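Local coordinates for protein NAD(P)H dehydrogenase (quinone) (Mycobacterium tuberculosis, PDB 1XDI) that reduces quinones such as menadione to quinols with NADH or NADPH, using one bound FAD per subunit, and may help the bacterium resist reactive oxygen intermediates, at residues C406-V418 and I430-L443. Residues are numbered along the deposited sequence; the frame is centred on the assembly and turned at random.
Sequences CRRSTGVVIGGVV and IAVAVQNRITVNEL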
loop_
_atom_site.group_PDB
_atom_site.type_symbol
_atom_site.label_atom_id
_atom_site.label_comp_id
_atom_site.label_asym_id
_atom_site.label_seq_id
_atom_site.Cartn_x
_atom_site.Cartn_y
_atom_site.Cartn_z
ATOM N N CYS A 406 -8.138 13.809 -7.731
ATOM C CA CYS A 406 -6.938 13.039 -7.518
ATOM C C CYS A 406 -5.622 13.677 -7.835
ATOM O O CYS A 406 -5.507 14.546 -8.686
ATOM C CB CYS A 406 -7.007 11.682 -8.235
ATOM S SG CYS A 406 -6.717 11.727 -10.015
ATOM N N ARG A 407 -4.614 13.210 -7.120
ATOM C CA ARG A 407 -3.273 13.674 -7.318
ATOM C C ARG A 407 -2.918 13.594 -8.840
ATOM O O ARG A 407 -3.282 12.637 -9.530
ATOM C CB ARG A 407 -2.366 12.801 -6.497
ATOM C CG ARG A 407 -1.178 13.539 -5.970
ATOM C CD ARG A 407 -1.600 14.551 -4.934
ATOM N NE ARG A 407 -1.849 13.913 -3.654
ATOM C CZ ARG A 407 -2.028 14.598 -2.529
ATOM N NH1 ARG A 407 -1.982 15.933 -2.548
ATOM N NH2 ARG A 407 -2.259 13.954 -1.382
ATOM N N ARG A 408 -2.230 14.625 -9.346
ATOM C CA ARG A 408 -1.818 14.755 -10.756
ATOM C C ARG A 408 -1.000 13.615 -11.319
ATOM O O ARG A 408 -1.331 13.027 -12.335
ATOM C CB ARG A 408 -0.993 16.015 -10.928
ATOM C CG ARG A 408 -1.772 17.254 -11.141
ATOM C CD ARG A 408 -1.758 17.601 -12.606
ATOM N NE ARG A 408 -2.675 18.706 -12.876
ATOM C CZ ARG A 408 -3.261 18.912 -14.059
ATOM N NH1 ARG A 408 -3.019 18.089 -15.092
ATOM N NH2 ARG A 408 -4.125 19.919 -14.192
ATOM N N SER A 409 0.108 13.346 -10.661
ATOM C CA SER A 409 1.009 12.301 -11.088
ATOM C C SER A 409 0.586 10.924 -10.605
ATOM O O SER A 409 0.197 10.058 -11.397
ATOM C CB SER A 409 2.410 12.636 -10.585
ATOM O OG SER A 409 2.366 13.133 -9.255
ATOM N N THR A 410 0.627 10.723 -9.298
ATOM C CA THR A 410 0.304 9.435 -8.734
ATOM C C THR A 410 -1.105 8.906 -8.873
ATOM O O THR A 410 -1.293 7.719 -8.710
ATOM C CB THR A 410 0.647 9.401 -7.237
ATOM O OG1 THR A 410 -0.349 10.123 -6.486
ATOM C CG2 THR A 410 2.023 10.018 -7.001
ATOM N N GLY A 411 -2.094 9.760 -9.161
ATOM C CA GLY A 411 -3.493 9.315 -9.233
ATOM C C GLY A 411 -4.137 8.962 -7.863
ATOM O O GLY A 411 -5.214 8.388 -7.802
ATOM N N VAL A 412 -3.478 9.275 -6.757
ATOM C CA VAL A 412 -4.019 8.970 -5.455
ATOM C C VAL A 412 -5.256 9.822 -5.156
ATOM O O VAL A 412 -5.204 11.033 -5.279
ATOM C CB VAL A 412 -2.980 9.254 -4.377
ATOM C CG1 VAL A 412 -3.622 9.185 -3.019
ATOM C CG2 VAL A 412 -1.856 8.263 -4.463
ATOM N N VAL A 413 -6.356 9.190 -4.735
ATOM C CA VAL A 413 -7.600 9.893 -4.423
ATOM C C VAL A 413 -7.385 10.869 -3.271
ATOM O O VAL A 413 -6.867 10.448 -2.241
ATOM C CB VAL A 413 -8.723 8.884 -4.072
ATOM C CG1 VAL A 413 -9.957 9.606 -3.611
ATOM C CG2 VAL A 413 -9.089 8.079 -5.304
ATOM N N ILE A 414 -7.775 12.146 -3.424
ATOM C CA ILE A 414 -7.567 13.112 -2.354
ATOM C C ILE A 414 -8.799 13.826 -1.914
ATOM O O ILE A 414 -8.766 14.640 -0.968
ATOM C CB ILE A 414 -6.665 14.230 -2.742
ATOM C CG1 ILE A 414 -7.266 14.980 -3.900
ATOM C CG2 ILE A 414 -5.349 13.728 -3.154
ATOM C CD1 ILE A 414 -6.424 16.170 -4.233
ATOM N N GLY A 415 -9.893 13.579 -2.634
ATOM C CA GLY A 415 -11.157 14.208 -2.273
ATOM C C GLY A 415 -12.235 13.581 -3.105
ATOM O O GLY A 415 -11.929 12.831 -4.023
ATOM N N GLY A 416 -13.490 13.869 -2.768
ATOM C CA GLY A 416 -14.635 13.348 -3.507
ATOM C C GLY A 416 -15.835 14.075 -2.950
ATOM O O GLY A 416 -15.764 14.542 -1.814
ATOM N N VAL A 417 -16.887 14.244 -3.748
ATOM C CA VAL A 417 -18.135 14.888 -3.289
ATOM C C VAL A 417 -19.208 14.063 -3.920
ATOM O O VAL A 417 -19.085 13.674 -5.065
ATOM C CB VAL A 417 -18.428 16.346 -3.803
ATOM C CG1 VAL A 417 -19.853 16.693 -3.428
ATOM C CG2 VAL A 417 -17.491 17.379 -3.220
ATOM N N VAL A 418 -20.271 13.831 -3.170
ATOM C CA VAL A 418 -21.370 13.005 -3.652
ATOM C C VAL A 418 -22.659 13.654 -3.250
ATOM O O VAL A 418 -22.875 13.911 -2.056
ATOM C CB VAL A 418 -21.393 11.582 -3.019
ATOM C CG1 VAL A 418 -22.485 10.785 -3.626
ATOM C CG2 VAL A 418 -20.119 10.877 -3.238
ATOM N N ILE A 430 -15.009 6.546 -0.812
ATOM C CA ILE A 430 -14.078 7.645 -1.119
ATOM C C ILE A 430 -13.159 7.961 0.121
ATOM O O ILE A 430 -11.914 7.992 0.003
ATOM C CB ILE A 430 -14.885 8.878 -1.647
ATOM C CG1 ILE A 430 -15.668 8.446 -2.886
ATOM C CG2 ILE A 430 -13.947 10.053 -1.980
ATOM C CD1 ILE A 430 -16.824 9.322 -3.272
ATOM N N ALA A 431 -13.764 8.164 1.302
ATOM C CA ALA A 431 -12.974 8.413 2.499
ATOM C C ALA A 431 -11.908 7.332 2.614
ATOM O O ALA A 431 -10.743 7.642 2.760
ATOM C CB ALA A 431 -13.843 8.401 3.701
ATOM N N VAL A 432 -12.292 6.055 2.528
ATOM C CA VAL A 432 -11.293 4.983 2.606
ATOM C C VAL A 432 -10.161 5.330 1.648
ATOM O O VAL A 432 -8.996 5.347 2.050
ATOM C CB VAL A 432 -11.871 3.594 2.249
ATOM C CG1 VAL A 432 -10.772 2.523 2.244
ATOM C CG2 VAL A 432 -12.826 3.211 3.290
ATOM N N ALA A 433 -10.499 5.621 0.396
ATOM C CA ALA A 433 -9.479 5.999 -0.581
ATOM C C ALA A 433 -8.641 7.222 -0.075
ATOM O O ALA A 433 -7.395 7.213 -0.101
ATOM C CB ALA A 433 -10.142 6.322 -1.922
ATOM N N VAL A 434 -9.299 8.258 0.402
ATOM C CA VAL A 434 -8.534 9.388 0.836
ATOM C C VAL A 434 -7.638 9.022 2.012
ATOM O O VAL A 434 -6.410 9.148 1.954
ATOM C CB VAL A 434 -9.446 10.496 1.189
ATOM C CG1 VAL A 434 -8.692 11.647 1.531
ATOM C CG2 VAL A 434 -10.310 10.807 0.041
ATOM N N GLN A 435 -8.246 8.562 3.098
ATOM C CA GLN A 435 -7.499 8.137 4.289
ATOM C C GLN A 435 -6.428 7.063 3.977
ATOM O O GLN A 435 -5.483 6.900 4.756
ATOM C CB GLN A 435 -8.463 7.579 5.358
ATOM C CG GLN A 435 -7.812 6.907 6.574
ATOM C CD GLN A 435 -7.665 7.840 7.790
ATOM O OE1 GLN A 435 -8.092 8.989 7.749
ATOM N NE2 GLN A 435 -7.064 7.338 8.877
ATOM N N ASN A 436 -6.522 6.340 2.861
ATOM C CA ASN A 436 -5.509 5.304 2.644
ATOM C C ASN A 436 -4.672 5.409 1.367
ATOM O O ASN A 436 -3.960 4.450 0.945
ATOM C CB ASN A 436 -6.163 3.913 2.773
ATOM C CG ASN A 436 -6.670 3.641 4.205
ATOM O OD1 ASN A 436 -5.900 3.710 5.184
ATOM N ND2 ASN A 436 -7.965 3.357 4.330
ATOM N N ARG A 437 -4.735 6.613 0.793
ATOM C CA ARG A 437 -4.019 6.940 -0.423
ATOM C C ARG A 437 -4.239 5.856 -1.449
ATOM O O ARG A 437 -3.294 5.272 -1.973
ATOM C CB ARG A 437 -2.539 7.061 -0.133
ATOM C CG ARG A 437 -2.183 7.914 1.072
ATOM C CD ARG A 437 -0.799 8.474 0.807
ATOM N NE ARG A 437 0.018 7.464 0.126
ATOM C CZ ARG A 437 0.849 6.629 0.750
ATOM N NH1 ARG A 437 0.998 6.671 2.065
ATOM N NH2 ARG A 437 1.528 5.738 0.051
ATOM N N ILE A 438 -5.497 5.540 -1.694
ATOM C CA ILE A 438 -5.776 4.538 -2.679
ATOM C C ILE A 438 -5.758 5.221 -4.056
ATOM O O ILE A 438 -6.015 6.410 -4.215
ATOM C CB ILE A 438 -7.084 3.850 -2.335
ATOM C CG1 ILE A 438 -6.928 3.257 -0.928
ATOM C CG2 ILE A 438 -7.449 2.810 -3.398
ATOM C CD1 ILE A 438 -7.892 2.105 -0.572
ATOM N N THR A 439 -5.452 4.470 -5.088
ATOM C CA THR A 439 -5.337 5.111 -6.370
ATOM C C THR A 439 -6.544 4.992 -7.327
ATOM O O THR A 439 -7.245 3.963 -7.312
ATOM C CB THR A 439 -4.040 4.617 -6.971
ATOM O OG1 THR A 439 -3.468 5.696 -7.685
ATOM C CG2 THR A 439 -4.241 3.430 -7.891
ATOM N N VAL A 440 -6.804 6.018 -8.153
ATOM C CA VAL A 440 -7.970 5.900 -9.043
ATOM C C VAL A 440 -7.848 4.567 -9.801
ATOM O O VAL A 440 -8.855 3.899 -10.038
ATOM C CB VAL A 440 -8.160 7.126 -10.031
ATOM C CG1 VAL A 440 -8.244 8.407 -9.269
ATOM C CG2 VAL A 440 -7.093 7.159 -11.031
ATOM N N ASN A 441 -6.614 4.181 -10.150
ATOM C CA ASN A 441 -6.368 2.894 -10.814
ATOM C C ASN A 441 -6.820 1.792 -9.868
ATOM O O ASN A 441 -7.567 0.891 -10.242
ATOM C CB ASN A 441 -4.888 2.681 -11.095
ATOM C CG ASN A 441 -4.325 3.701 -12.033
ATOM O OD1 ASN A 441 -4.120 4.851 -11.677
ATOM N ND2 ASN A 441 -4.082 3.297 -13.242
ATOM N N GLU A 442 -6.361 1.875 -8.625
ATOM C CA GLU A 442 -6.721 0.917 -7.582
ATOM C C GLU A 442 -8.220 0.905 -7.318
ATOM O O GLU A 442 -8.819 -0.114 -6.994
ATOM C CB GLU A 442 -5.997 1.272 -6.290
ATOM C CG GLU A 442 -4.867 0.403 -6.030
ATOM C CD GLU A 442 -3.673 1.158 -5.590
ATOM O OE1 GLU A 442 -3.796 1.909 -4.593
ATOM O OE2 GLU A 442 -2.600 0.995 -6.246
ATOM N N LEU A 443 -8.857 2.041 -7.460
ATOM C CA LEU A 443 -10.249 2.020 -7.167
ATOM C C LEU A 443 -10.995 1.384 -8.313
ATOM O O LEU A 443 -11.912 0.602 -8.098
ATOM C CB LEU A 443 -10.708 3.446 -6.912
ATOM C CG LEU A 443 -12.023 3.683 -6.204
ATOM C CD1 LEU A 443 -12.403 2.533 -5.290
ATOM C CD2 LEU A 443 -11.838 4.982 -5.422
#
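Helix 423-436 packs against strand 413-420 of the antiparallel sheet in the dimerisation domain, and the pairing centres on Val413, whose CB lies 3.6 Å from Ala433 CB. Alanine suits this point because its single methyl lets the helix come close to the strand; the short axes approach to 6.7 Å, at 145° between their directions. Val413 splays its two methyls: CG1, anti to the backbone N (chi1 174°), meets Val434 CG2 with the two side chains crossing at about a right angle, while CG2 turns to Val440 CG1 and Leu443 CD2. Farther along, Ile430 lays CG2 over Gly416, 3.7 Å from its CA; glycine, having no side chain, lets this methyl settle directly on the strand backbone. Ile430 CD1 reaches Val418 CG2.

Strand and helix succeed each other in the chain, as in the alpha/beta interface domain of flavoprotein disulfide reductases, and the chain leaving the helix comes back to the start of the strand. A Schellman motif with Arg437 at positive phi ends the helix, and Val412 CG1 rests 3.5 Å from Arg437 CA. A single beta bridge follows, Val412 opposite Thr439: Val413 N donates almost straight to Ile438 O (2.8 Å), and Val440 N to Gly411 O (2.9 Å), the donor tilted 28° from the carbonyl plane. Gly411 adopts positive phi, which glycine takes with little strain, in the turn joining strands 401-407 and 413-420. Val440 CG1 meets Cys406 CB at 3.7 Å, and both side chains also touch Leu464 of helix 454-464. Arg437 packs on Arg437 of a neighbouring subunit.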